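Local coordinates for protein uronate isomerase (Caulobacter crescentus, PDB 2Q01) that catalyses the isomerisation of D-glucuronate to D-fructuronate and of D-galacturonate to D-tagaturonate in pentose and glucuronate interconversion, at residues Ala169-Pro174 / Ala196-Ala201; Ser250-Pro255 / Leu304-His309; Glu215-Thr220 / Glu233-Arg238; Ser39-Thr44 / Asn416-Ala421. All coordinates share one frame; numbering follows the deposited sequence.

Contact 1 of 4, residues Ala169-Pro174 / Ala196-Ala201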
loop_
_atom_site.group_PDB
_atom_site.type_symbol
_atom_site.label_atom_id
_atom_site.label_comp_id
_atom_site.label_asym_id
_atom_site.label_seq_id
_atom_site.Cartn_x
_atom_site.Cartn_y
_atom_site.Cartn_z
ATOM N N ALA B 169 -10.568 13.765 -26.733
ATOM C CA ALA B 169 -9.236 13.634 -27.319
ATOM C C ALA B 169 -8.940 12.193 -27.717
ATOM O O ALA B 169 -9.230 11.256 -26.971
ATOM C CB ALA B 169 -8.161 14.164 -26.365
ATOM N N THR B 170 -8.375 12.028 -28.907
ATOM C CA THR B 170 -7.869 10.738 -29.361
ATOM C C THR B 170 -6.332 10.743 -29.266
ATOM O O THR B 170 -5.736 11.761 -28.923
ATOM C CB THR B 170 -8.344 10.422 -30.796
ATOM O OG1 THR B 170 -7.617 11.226 -31.730
ATOM C CG2 THR B 170 -9.833 10.710 -30.948
ATOM N N THR B 171 -5.691 9.614 -29.557
ATOM C CA THR B 171 -4.237 9.498 -29.376
ATOM C C THR B 171 -3.534 8.942 -30.621
ATOM O O THR B 171 -3.765 7.793 -31.012
ATOM C CB THR B 171 -3.901 8.657 -28.117
ATOM O OG1 THR B 171 -4.556 9.224 -26.976
ATOM C CG2 THR B 171 -2.414 8.628 -27.855
ATOM N N GLU B 172 -2.692 9.772 -31.242
ATOM C CA GLU B 172 -1.952 9.386 -32.455
ATOM C C GLU B 172 -0.454 9.607 -32.289
ATOM O O GLU B 172 -0.028 10.460 -31.511
ATOM C CB GLU B 172 -2.419 10.161 -33.701
ATOM C CG GLU B 172 -3.842 10.736 -33.683
ATOM C CD GLU B 172 -4.943 9.701 -33.818
ATOM O OE1 GLU B 172 -5.763 9.607 -32.886
ATOM O OE2 GLU B 172 -5.006 8.996 -34.850
ATOM N N GLY B 173 0.341 8.834 -33.023
ATOM C CA GLY B 173 1.783 9.043 -33.090
ATOM C C GLY B 173 2.159 10.006 -34.202
ATOM O O GLY B 173 1.329 10.321 -35.051
ATOM N N PRO B 174 3.425 10.465 -34.221
ATOM C CA PRO B 174 3.952 11.407 -35.222
ATOM C C PRO B 174 4.056 10.798 -36.619
ATOM O O PRO B 174 4.144 11.530 -37.608
ATOM C CB PRO B 174 5.359 11.732 -34.707
ATOM C CG PRO B 174 5.458 11.145 -33.358
ATOM C CD PRO B 174 4.457 10.062 -33.254
ATOM N N ALA B 196 -3.865 13.863 -29.376
ATOM C CA ALA B 196 -2.765 13.948 -28.421
ATOM C C ALA B 196 -1.515 13.346 -29.052
ATOM O O ALA B 196 -1.604 12.362 -29.786
ATOM C CB ALA B 196 -3.119 13.225 -27.132
ATOM N N TYR B 197 -0.362 13.948 -28.765
ATOM C CA TYR B 197 0.917 13.547 -29.355
ATOM C C TYR B 197 1.589 12.417 -28.577
ATOM O O TYR B 197 2.064 12.627 -27.463
ATOM C CB TYR B 197 1.846 14.761 -29.410
ATOM C CG TYR B 197 3.117 14.577 -30.213
ATOM C CD1 TYR B 197 3.100 14.670 -31.603
ATOM C CD2 TYR B 197 4.341 14.357 -29.582
ATOM C CE1 TYR B 197 4.252 14.528 -32.344
ATOM C CE2 TYR B 197 5.512 14.213 -30.319
ATOM C CZ TYR B 197 5.454 14.304 -31.701
ATOM O OH TYR B 197 6.581 14.163 -32.459
ATOM N N ARG B 198 1.641 11.224 -29.166
ATOM C CA ARG B 198 2.236 10.063 -28.499
ATOM C C ARG B 198 3.414 9.488 -29.293
ATOM O O ARG B 198 3.230 8.569 -30.090
ATOM C CB ARG B 198 1.185 8.981 -28.273
ATOM C CG ARG B 198 1.575 7.952 -27.227
ATOM C CD ARG B 198 0.865 6.639 -27.456
ATOM N NE ARG B 198 1.206 5.660 -26.428
ATOM C CZ ARG B 198 0.465 5.396 -25.354
ATOM N NH1 ARG B 198 -0.686 6.029 -25.149
ATOM N NH2 ARG B 198 0.878 4.487 -24.480
ATOM N N PRO B 199 4.635 10.009 -29.056
ATOM C CA PRO B 199 5.805 9.660 -29.865
ATOM C C PRO B 199 6.482 8.317 -29.556
ATOM O O PRO B 199 7.545 8.037 -30.108
ATOM C CB PRO B 199 6.762 10.821 -29.594
ATOM C CG PRO B 199 6.427 11.270 -28.227
ATOM C CD PRO B 199 4.970 10.981 -28.000
ATOM N N ASP B 200 5.849 7.496 -28.717
ATOM C CA ASP B 200 6.405 6.233 -28.202
ATOM C C ASP B 200 7.084 5.311 -29.211
ATOM O O ASP B 200 8.119 4.718 -28.904
ATOM C CB ASP B 200 5.314 5.436 -27.474
ATOM C CG ASP B 200 4.876 6.083 -26.172
ATOM O OD1 ASP B 200 5.392 7.169 -25.814
ATOM O OD2 ASP B 200 4.004 5.492 -25.505
ATOM N N ALA B 201 6.502 5.189 -30.402
ATOM C CA ALA B 201 7.013 4.272 -31.419
ATOM C C ALA B 201 8.313 4.740 -32.094
ATOM O O ALA B 201 9.074 3.914 -32.603
ATOM C CB ALA B 201 5.939 3.972 -32.453
#

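Contact 2 of 4, residues Ser250-Pro255 / Leu304-His309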
loop_
_atom_site.group_PDB
_atom_site.type_symbol
_atom_site.label_atom_id
_atom_site.label_comp_id
_atom_site.label_asym_id
_atom_site.label_seq_id
_atom_site.Cartn_x
_atom_site.Cartn_y
_atom_site.Cartn_z
ATOM N N SER B 250 0.636 16.022 -24.799
ATOM C CA SER B 250 1.448 14.937 -25.325
ATOM C C SER B 250 1.366 13.770 -24.338
ATOM O O SER B 250 1.000 13.960 -23.174
ATOM C CB SER B 250 2.893 15.382 -25.582
ATOM O OG SER B 250 3.699 15.232 -24.435
ATOM N N ASP B 251 1.688 12.566 -24.798
ATOM C CA ASP B 251 1.552 11.369 -23.961
ATOM C C ASP B 251 2.742 10.420 -24.127
ATOM O O ASP B 251 3.200 10.183 -25.240
ATOM C CB ASP B 251 0.232 10.651 -24.271
ATOM C CG ASP B 251 -0.019 9.462 -23.361
ATOM O OD1 ASP B 251 0.402 9.510 -22.186
ATOM O OD2 ASP B 251 -0.643 8.479 -23.818
ATOM N N HIS B 252 3.233 9.882 -23.009
ATOM C CA HIS B 252 4.445 9.060 -22.995
ATOM C C HIS B 252 4.288 7.804 -22.147
ATOM O O HIS B 252 4.325 7.863 -20.922
ATOM C CB HIS B 252 5.640 9.897 -22.523
ATOM C CG HIS B 252 5.725 11.228 -23.199
ATOM N ND1 HIS B 252 6.309 11.393 -24.435
ATOM C CD2 HIS B 252 5.234 12.441 -22.852
ATOM C CE1 HIS B 252 6.201 12.655 -24.807
ATOM N NE2 HIS B 252 5.554 13.313 -23.863
ATOM N N GLY B 253 4.108 6.667 -22.815
ATOM C CA GLY B 253 3.985 5.374 -22.147
ATOM C C GLY B 253 5.291 4.599 -22.166
ATOM O O GLY B 253 5.462 3.668 -22.950
ATOM N N HIS B 254 6.212 4.997 -21.295
ATOM C CA HIS B 254 7.517 4.370 -21.195
ATOM C C HIS B 254 7.471 3.285 -20.123
ATOM O O HIS B 254 6.567 3.309 -19.287
ATOM C CB HIS B 254 8.573 5.421 -20.838
ATOM C CG HIS B 254 8.850 6.408 -21.929
ATOM N ND1 HIS B 254 9.739 7.450 -21.777
ATOM C CD2 HIS B 254 8.350 6.522 -23.183
ATOM C CE1 HIS B 254 9.780 8.159 -22.891
ATOM N NE2 HIS B 254 8.947 7.617 -23.760
ATOM N N PRO B 255 8.425 2.320 -20.150
ATOM C CA PRO B 255 8.552 1.331 -19.069
ATOM C C PRO B 255 8.860 1.944 -17.700
ATOM O O PRO B 255 8.445 1.404 -16.676
ATOM C CB PRO B 255 9.745 0.472 -19.513
ATOM C CG PRO B 255 9.854 0.678 -20.966
ATOM C CD PRO B 255 9.418 2.076 -21.217
ATOM N N LEU B 304 2.664 22.327 -25.154
ATOM C CA LEU B 304 2.054 21.009 -24.999
ATOM C C LEU B 304 2.207 20.463 -23.585
ATOM O O LEU B 304 3.317 20.319 -23.082
ATOM C CB LEU B 304 2.639 20.024 -26.008
ATOM C CG LEU B 304 1.696 19.408 -27.039
ATOM C CD1 LEU B 304 0.700 20.414 -27.556
ATOM C CD2 LEU B 304 2.486 18.795 -28.176
ATOM N N VAL B 305 1.075 20.176 -22.952
ATOM C CA VAL B 305 1.042 19.582 -21.619
ATOM C C VAL B 305 1.502 18.127 -21.696
ATOM O O VAL B 305 1.027 17.355 -22.515
ATOM C CB VAL B 305 -0.366 19.691 -20.989
ATOM C CG1 VAL B 305 -0.465 18.844 -19.758
ATOM C CG2 VAL B 305 -0.686 21.140 -20.648
ATOM N N MET B 306 2.441 17.760 -20.837
ATOM C CA MET B 306 3.129 16.495 -20.974
ATOM C C MET B 306 2.603 15.452 -19.995
ATOM O O MET B 306 2.768 15.593 -18.790
ATOM C CB MET B 306 4.612 16.744 -20.750
ATOM C CG MET B 306 5.524 15.703 -21.294
ATOM S SD MET B 306 7.196 16.306 -21.073
ATOM C CE MET B 306 7.881 14.885 -20.248
ATOM N N GLN B 307 1.978 14.401 -20.512
ATOM C CA GLN B 307 1.511 13.309 -19.657
ATOM C C GLN B 307 2.486 12.136 -19.637
ATOM O O GLN B 307 2.807 11.568 -20.678
ATOM C CB GLN B 307 0.138 12.810 -20.101
ATOM C CG GLN B 307 -0.908 13.887 -20.277
ATOM C CD GLN B 307 -2.187 13.341 -20.879
ATOM O OE1 GLN B 307 -2.369 13.358 -22.096
ATOM N NE2 GLN B 307 -3.075 12.834 -20.029
ATOM N N ILE B 308 2.941 11.762 -18.448
ATOM C CA ILE B 308 3.767 10.574 -18.301
ATOM C C ILE B 308 2.953 9.414 -17.713
ATOM O O ILE B 308 2.439 9.498 -16.592
ATOM C CB ILE B 308 5.056 10.863 -17.492
ATOM C CG1 ILE B 308 5.836 12.017 -18.139
ATOM C CG2 ILE B 308 5.930 9.603 -17.392
ATOM C CD1 ILE B 308 6.937 12.592 -17.271
ATOM N N HIS B 309 2.838 8.349 -18.507
ATOM C CA HIS B 309 2.150 7.107 -18.151
ATOM C C HIS B 309 3.146 5.942 -18.023
ATOM O O HIS B 309 3.210 5.091 -18.916
ATOM C CB HIS B 309 1.155 6.743 -19.256
ATOM C CG HIS B 309 -0.145 7.476 -19.183
ATOM N ND1 HIS B 309 -0.426 8.569 -19.972
ATOM C CD2 HIS B 309 -1.252 7.257 -18.435
ATOM C CE1 HIS B 309 -1.646 9.001 -19.705
ATOM N NE2 HIS B 309 -2.169 8.222 -18.776
HETATM O O HOH W 1 3.725 2.479 -20.036
#

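Contact 3 of 4, residues Glu215-Thr220 / Glu233-Arg238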
loop_
_atom_site.group_PDB
_atom_site.type_symbol
_atom_site.label_atom_id
_atom_site.label_comp_id
_atom_site.label_asym_id
_atom_site.label_seq_id
_atom_site.Cartn_x
_atom_site.Cartn_y
_atom_site.Cartn_z
ATOM N N GLU B 215 10.214 5.016 -40.475
ATOM C CA GLU B 215 10.134 5.137 -41.923
ATOM C C GLU B 215 9.017 6.092 -42.325
ATOM O O GLU B 215 9.250 7.027 -43.094
ATOM C CB GLU B 215 9.925 3.756 -42.554
ATOM C CG GLU B 215 10.544 3.592 -43.935
ATOM C CD GLU B 215 10.506 2.151 -44.440
ATOM O OE1 GLU B 215 11.432 1.762 -45.184
ATOM O OE2 GLU B 215 9.559 1.409 -44.098
ATOM N N ARG B 216 7.818 5.874 -41.784
ATOM C CA ARG B 216 6.683 6.752 -42.080
ATOM C C ARG B 216 6.687 8.065 -41.288
ATOM O O ARG B 216 5.990 9.005 -41.660
ATOM C CB ARG B 216 5.332 6.015 -42.007
ATOM C CG ARG B 216 5.080 5.197 -40.766
ATOM C CD ARG B 216 3.999 4.151 -41.018
ATOM N NE ARG B 216 2.658 4.735 -41.093
ATOM C CZ ARG B 216 1.671 4.488 -40.231
ATOM N NH1 ARG B 216 1.853 3.652 -39.216
ATOM N NH2 ARG B 216 0.491 5.074 -40.391
ATOM N N PHE B 217 7.490 8.129 -40.226
ATOM C CA PHE B 217 7.789 9.383 -39.512
ATOM C C PHE B 217 8.556 10.346 -40.432
ATOM O O PHE B 217 8.330 11.555 -40.396
ATOM C CB PHE B 217 8.571 9.057 -38.226
ATOM C CG PHE B 217 8.939 10.251 -37.360
ATOM C CD1 PHE B 217 10.118 10.225 -36.625
ATOM C CD2 PHE B 217 8.108 11.361 -37.231
ATOM C CE1 PHE B 217 10.482 11.293 -35.812
ATOM C CE2 PHE B 217 8.470 12.437 -36.426
ATOM C CZ PHE B 217 9.653 12.396 -35.710
ATOM N N ALA B 218 9.437 9.795 -41.269
ATOM C CA ALA B 218 10.168 10.563 -42.283
ATOM C C ALA B 218 9.266 11.052 -43.422
ATOM O O ALA B 218 9.503 12.119 -43.988
ATOM C CB ALA B 218 11.312 9.734 -42.840
ATOM N N GLU B 219 8.238 10.270 -43.751
ATOM C CA GLU B 219 7.268 10.641 -44.787
ATOM C C GLU B 219 6.348 11.777 -44.337
ATOM O O GLU B 219 6.099 12.706 -45.102
ATOM C CB GLU B 219 6.428 9.435 -45.214
ATOM C CG GLU B 219 7.224 8.298 -45.848
ATOM C CD GLU B 219 6.442 6.992 -45.935
ATOM O OE1 GLU B 219 5.269 6.952 -45.496
ATOM O OE2 GLU B 219 7.006 5.999 -46.444
ATOM N N THR B 220 5.860 11.704 -43.098
ATOM C CA THR B 220 4.960 12.731 -42.551
ATOM C C THR B 220 5.658 14.045 -42.182
ATOM O O THR B 220 5.016 15.091 -42.111
ATOM C CB THR B 220 4.159 12.228 -41.322
ATOM O OG1 THR B 220 5.055 11.928 -40.248
ATOM C CG2 THR B 220 3.340 10.995 -41.665
ATOM N N GLU B 233 13.872 18.200 -35.279
ATOM C CA GLU B 233 13.052 19.054 -36.147
ATOM C C GLU B 233 11.783 18.364 -36.622
ATOM O O GLU B 233 10.744 19.002 -36.752
ATOM C CB GLU B 233 13.836 19.562 -37.358
ATOM C CG GLU B 233 14.250 21.025 -37.252
ATOM C CD GLU B 233 13.067 21.967 -37.073
ATOM O OE1 GLU B 233 12.114 21.892 -37.879
ATOM O OE2 GLU B 233 13.093 22.785 -36.125
ATOM N N ALA B 234 11.881 17.062 -36.872
ATOM C CA ALA B 234 10.737 16.255 -37.272
ATOM C C ALA B 234 9.700 16.136 -36.158
ATOM O O ALA B 234 8.509 16.055 -36.435
ATOM C CB ALA B 234 11.195 14.885 -37.716
ATOM N N HIS B 235 10.158 16.129 -34.907
ATOM C CA HIS B 235 9.264 16.115 -33.751
ATOM C C HIS B 235 8.564 17.454 -33.555
ATOM O O HIS B 235 7.389 17.490 -33.191
ATOM C CB HIS B 235 10.027 15.765 -32.483
ATOM C CG HIS B 235 10.115 14.298 -32.207
ATOM N ND1 HIS B 235 9.009 13.530 -31.915
ATOM C CD2 HIS B 235 11.180 13.467 -32.135
ATOM C CE1 HIS B 235 9.386 12.282 -31.697
ATOM N NE2 HIS B 235 10.698 12.219 -31.821
ATOM N N ARG B 236 9.294 18.543 -33.789
ATOM C CA ARG B 236 8.744 19.889 -33.668
ATOM C C ARG B 236 7.673 20.156 -34.717
ATOM O O ARG B 236 6.609 20.691 -34.396
ATOM C CB ARG B 236 9.845 20.937 -33.769
ATOM C CG ARG B 236 10.713 21.042 -32.540
ATOM C CD ARG B 236 11.667 22.229 -32.637
ATOM N NE ARG B 236 12.900 21.959 -31.901
ATOM C CZ ARG B 236 14.049 21.582 -32.459
ATOM N NH1 ARG B 236 14.153 21.447 -33.777
ATOM N NH2 ARG B 236 15.104 21.349 -31.692
ATOM N N LEU B 237 7.956 19.766 -35.959
ATOM C CA LEU B 237 7.017 19.929 -37.066
ATOM C C LEU B 237 5.756 19.084 -36.895
ATOM O O LEU B 237 4.662 19.521 -37.253
ATOM C CB LEU B 237 7.691 19.615 -38.406
ATOM C CG LEU B 237 8.782 20.556 -38.932
ATOM C CD1 LEU B 237 9.227 20.098 -40.308
ATOM C CD2 LEU B 237 8.339 22.020 -38.972
ATOM N N ARG B 238 5.910 17.881 -36.347
ATOM C CA ARG B 238 4.765 17.005 -36.110
ATOM C C ARG B 238 3.926 17.472 -34.931
ATOM O O ARG B 238 2.706 17.417 -34.986
ATOM C CB ARG B 238 5.195 15.542 -35.939
ATOM C CG ARG B 238 5.629 14.873 -37.243
ATOM C CD ARG B 238 4.611 15.071 -38.337
ATOM N NE ARG B 238 3.463 14.186 -38.188
ATOM C CZ ARG B 238 2.277 14.395 -38.748
ATOM N NH1 ARG B 238 1.295 13.523 -38.563
ATOM N NH2 ARG B 238 2.069 15.476 -39.487
#

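Contact 4 of 4, residues Ser39-Thr44 / Asn416-Ala421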
loop_
_atom_site.group_PDB
_atom_site.type_symbol
_atom_site.label_atom_id
_atom_site.label_comp_id
_atom_site.label_asym_id
_atom_site.label_seq_id
_atom_site.Cartn_x
_atom_site.Cartn_y
_atom_site.Cartn_z
ATOM N N SER B 39 -13.162 14.988 -21.801
ATOM C CA SER B 39 -12.418 13.747 -21.914
ATOM C C SER B 39 -11.052 13.984 -22.583
ATOM O O SER B 39 -10.883 13.721 -23.776
ATOM C CB SER B 39 -13.259 12.725 -22.682
ATOM O OG SER B 39 -12.614 11.472 -22.739
ATOM N N PRO B 40 -10.061 14.455 -21.799
ATOM C CA PRO B 40 -8.834 15.007 -22.367
ATOM C C PRO B 40 -7.747 13.976 -22.715
ATOM O O PRO B 40 -6.719 14.347 -23.285
ATOM C CB PRO B 40 -8.356 15.957 -21.273
ATOM C CG PRO B 40 -8.900 15.384 -19.996
ATOM C CD PRO B 40 -10.036 14.467 -20.324
ATOM N N HIS B 41 -7.978 12.703 -22.390
ATOM C CA HIS B 41 -7.098 11.619 -22.816
ATOM C C HIS B 41 -7.871 10.326 -23.046
ATOM O O HIS B 41 -8.517 9.807 -22.129
ATOM C CB HIS B 41 -5.976 11.382 -21.799
ATOM C CG HIS B 41 -4.987 10.342 -22.228
ATOM N ND1 HIS B 41 -4.883 9.113 -21.610
ATOM C CD2 HIS B 41 -4.072 10.338 -23.226
ATOM C CE1 HIS B 41 -3.936 8.405 -22.201
ATOM N NE2 HIS B 41 -3.430 9.125 -23.186
ATOM N N GLY B 42 -7.789 9.803 -24.267
ATOM C CA GLY B 42 -8.488 8.570 -24.622
ATOM C C GLY B 42 -8.060 7.951 -25.939
ATOM O O GLY B 42 -7.207 8.497 -26.646
ATOM N N HIS B 43 -8.680 6.817 -26.274
ATOM C CA HIS B 43 -8.263 6.005 -27.419
ATOM C C HIS B 43 -9.386 5.636 -28.390
ATOM O O HIS B 43 -9.368 4.555 -28.981
ATOM C CB HIS B 43 -7.552 4.737 -26.932
ATOM C CG HIS B 43 -6.312 5.009 -26.144
ATOM N ND1 HIS B 43 -5.075 5.171 -26.731
ATOM C CD2 HIS B 43 -6.119 5.163 -24.813
ATOM C CE1 HIS B 43 -4.173 5.407 -25.795
ATOM N NE2 HIS B 43 -4.781 5.409 -24.622
ATOM N N THR B 44 -10.352 6.534 -28.567
ATOM C CA THR B 44 -11.401 6.328 -29.568
ATOM C C THR B 44 -10.842 6.604 -30.966
ATOM O O THR B 44 -9.853 7.333 -31.115
ATOM C CB THR B 44 -12.670 7.197 -29.311
ATOM O OG1 THR B 44 -12.348 8.588 -29.436
ATOM C CG2 THR B 44 -13.262 6.923 -27.922
ATOM N N ASN B 416 -9.958 11.411 -16.522
ATOM C CA ASN B 416 -10.020 11.004 -17.920
ATOM C C ASN B 416 -10.444 9.540 -18.013
ATOM O O ASN B 416 -10.095 8.736 -17.153
ATOM C CB ASN B 416 -8.700 11.284 -18.661
ATOM C CG ASN B 416 -7.529 10.478 -18.128
ATOM O OD1 ASN B 416 -6.763 10.956 -17.294
ATOM N ND2 ASN B 416 -7.371 9.260 -18.625
ATOM N N ASP B 417 -11.206 9.198 -19.044
ATOM C CA ASP B 417 -11.769 7.856 -19.149
ATOM C C ASP B 417 -10.784 6.822 -19.687
ATOM O O ASP B 417 -10.867 5.646 -19.315
ATOM C CB ASP B 417 -13.059 7.862 -19.974
ATOM C CG ASP B 417 -12.911 8.595 -21.293
ATOM O OD1 ASP B 417 -13.548 9.656 -21.446
ATOM O OD2 ASP B 417 -12.167 8.118 -22.177
ATOM N N ASP B 418 -9.880 7.272 -20.567
ATOM C CA ASP B 418 -8.806 6.454 -21.164
ATOM C C ASP B 418 -9.304 5.134 -21.782
ATOM O O ASP B 418 -8.764 4.055 -21.517
ATOM C CB ASP B 418 -7.683 6.209 -20.140
ATOM C CG ASP B 418 -6.396 5.694 -20.776
ATOM O OD1 ASP B 418 -6.029 6.163 -21.873
ATOM O OD2 ASP B 418 -5.753 4.810 -20.171
ATOM N N THR B 419 -10.343 5.230 -22.604
ATOM C CA THR B 419 -10.988 4.033 -23.142
ATOM C C THR B 419 -11.178 4.087 -24.660
ATOM O O THR B 419 -11.220 5.168 -25.256
ATOM C CB THR B 419 -12.338 3.735 -22.407
ATOM O OG1 THR B 419 -12.893 2.496 -22.872
ATOM C CG2 THR B 419 -13.349 4.872 -22.608
ATOM N N ARG B 420 -11.259 2.910 -25.276
ATOM C CA ARG B 420 -11.643 2.796 -26.679
ATOM C C ARG B 420 -13.168 2.636 -26.796
ATOM O O ARG B 420 -13.771 3.068 -27.784
ATOM C CB ARG B 420 -10.898 1.636 -27.360
ATOM C CG ARG B 420 -11.084 1.581 -28.875
ATOM C CD ARG B 420 -9.951 0.866 -29.601
ATOM N NE ARG B 420 -10.187 0.835 -31.048
ATOM C CZ ARG B 420 -9.833 1.798 -31.901
ATOM N NH1 ARG B 420 -10.104 1.666 -33.194
ATOM N NH2 ARG B 420 -9.211 2.893 -31.475
ATOM N N ALA B 421 -13.779 2.027 -25.777
ATOM C CA ALA B 421 -15.227 1.819 -25.723
ATOM C C ALA B 421 -15.960 3.150 -25.567
ATOM O O ALA B 421 -15.983 3.744 -24.489
ATOM C CB ALA B 421 -15.593 0.851 -24.598
HETATM O O HOH W 2 -10.689 11.076 -21.198
#

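Contact 1 of 4, residues Ala169-Pro174 / Ala196-Ala201
Glu172 and Tyr197 form a single backbone bridge between two buried loops, which follow the neighbouring parallel strands 165-169 and 192-194. The two chains run in roughly the same direction, 33° apart. Glu172 uses both its backbone polar atoms. Its N donates to Ala196 O at 3.2 Å, and its O accepts from Arg198 N at 3.0 Å. One residue on, Gly173 CA makes a CA-H...O contact of 3.4 Å with Arg198 O.

Side chains pack at both ends of the bridge. Pro174 crosses Tyr197 at about a right angle, with its CG 3.6 Å from Tyr197 CZ. Tyr197 CG stands anti to the backbone N (chi1 -170°), and this brings the far end of the ring to the proline although its CB points away. The Tyr197 hydroxyl is hydrogen-bonded to His235 ND1. A phenylalanine here would keep the ring against Pro174 but would probably leave His235 ND1 without its hydroxyl partner. At the other end, Thr171 CG2 rests 3.6 Å from Arg198 CB and also lies at the edge of the guanidinium. Thr171 OG1 turns elsewhere, to Gly42 O. The extended Arg198 chain reaches two carboxylates. Arg198 NE forms a salt bridge with Asp200 OD2 at 3.0 Å, whose hydrogen bond is weak, and NH1 pairs with Asp251.

Strand 249-252 lies beside the Tyr197 backbone, which bonds to Ser249 and Asp251. The Tyr197 ring meets Phe242 of helix 228-244 edge-to-face, and Pro174 packs on Phe217 of helix 210-221.

Contact 2 of 4, residues Ser250-Pro255 / Leu304-His309
The His309 ring is met at its edge by Asp251. His309 ND1 donates to Asp251 OD1 at 2.5 Å, on the syn side of a carboxylate turned 82° from the ring. His41 and Phe360 stack with the same ring, and Trp387 packs edge-to-face with it. The His252 ring has Gln307 O at its edge, 3.4 Å from His252 CD2. Met306 CG approaches that ring obliquely, 3.5 Å from His252 NE2. Ser250 OG holds His252 NE2 in a 2.7 Å hydrogen bond, which helps fix the turn of the imidazole.

Asp251 CG lies anti to the backbone N (chi1 -175°), and this brings OD1 to His309 while OD2 reaches Arg198. With alanine in place of Asp251, His309 ND1 would probably lose its acceptor and Arg198 would be left with Asp200 as its acidic partner.

Backbone hydrogen bonds join the parallel strands, from Ser250 N to Val305 O (2.7 Å) through to His309 N on His252 O (2.9 Å). Water 1 then links His254 O to His309 O. Strands 249-252 and 305-308, joined through helices 264-276 and 281-302, form a beta-alpha-beta unit of the TIM barrel. Asp251 and His309 sit at its C-terminal end, where active sites of this fold lie.

Contact 3 of 4, residues Glu215-Thr220 / Glu233-Arg238
Phe217 projects from helix 210-221 onto Ala234 and His235 of helix 228-244. These are consecutive helices of the crossover between barrel strands 192-194 and 249-252. The two short segments cross at 61°, with axes 10.3 Å apart.

From Phe217 CB the ring carbon CG goes anti to the backbone N (chi1 -179°), which carries the ring toward helix 228-244. Phe217 CE1 comes near His235 NE2, at 4.1 Å. On the other side Phe217 CE2 lies 3.6 Å from Ala234 O and 3.8 Å from Arg238 CG, which sits in the plane of the ring at its edge. CZ, the tip, reaches furthest. Phe217 CZ touches Ala234 CB at 3.5 Å and stands over the centre of the His235 ring, 3.9 Å above its plane. The rings of Phe217 and His235 form an edge-to-face pair, with planes 52° apart.

The imidazole that receives this edge is held at both nitrogens, ND1 by Tyr197 OH and NE2 by Tyr231 OH. Helix 281-302 packs on it through Met291, Met295 and Met298.

Thr220 meets Arg238 at about a right angle. Its CB lies over one face of the guanidinium, toward the rim. Thr220 OG1 and Arg238 NE are 3.4 Å apart but are not bonded to each other. Instead, both grip the same carbonyl oxygen, Pro174 O.

Contact 4 of 4, residues Ser39-Thr44 / Asn416-Ala421
Asp418 OD1 sits between two histidine rings of the segment 39-44. Asp418 OD1 is 3.1 Å from His41 CE1 and 3.1 Å from His43 CD2, where it lies at the ring edge. Asp418 CG is anti to the backbone N (chi1 -165°), which brings OD1 alongside the two rings. Both rings point the same way as the carboxylate. The plane of His41 is turned 23° from it and that of His43 56°.

Hydrogen bonds from backbone and side chains hold this group together. Asp418 N donates to His41 O at 3.3 Å, in the carbonyl plane. His43 N donates to Thr419 O at 3.2 Å, from well above that carbonyl's plane. Arg420, its chain extended, brings NH2 to His43 O at 3.0 Å. At the start of the loops Ser39 OG donates to Asp417 OD1; the modelled bond is very short and its length doubtful. Water 2 donates to Ser39 OG and to His41 O (2.7 Å) and accepts from Asp417 N (2.9 Å).

Further out, His41 NE2 makes a weak hydrogen bond to Asp251 OD2. Trp387 NE1 bonds weakly to Asp418 OD2.

His41-Gly42-His43 is the His-X-His motif that follows the first barrel strand in the amidohydrolase superfamily. With Asp418 it probably corresponds to the metal site seen in related uronate isomerases. No metal is modelled between these side chains, yet two imidazoles gathered round one carboxylate are consistent with a metal-binding role.

Overall arrangement
All four contacts are buried, but at different depths. Contact 2 pairs barrel strands, and contacts 1 and 4 join buried loops near it. Contact 3 lies between outer helices, its centre about 24 Å from the chain centre. Contacts 1 and 4 meet at the ends of the adjacent strands 37-39 and 165-169. The helices of contact 3 belong to the crossover that leads to strand 249-252 of contact 2. Backbone bonds dominate contacts 1 and 2, as one bridge and as a regular parallel pair. Contact 3 has no hydrogen bond across it and rests on aromatic and aliphatic packing. Contact 4, nearest the centre, gathers histidines and acids. Contacts 3 and 4 do not touch.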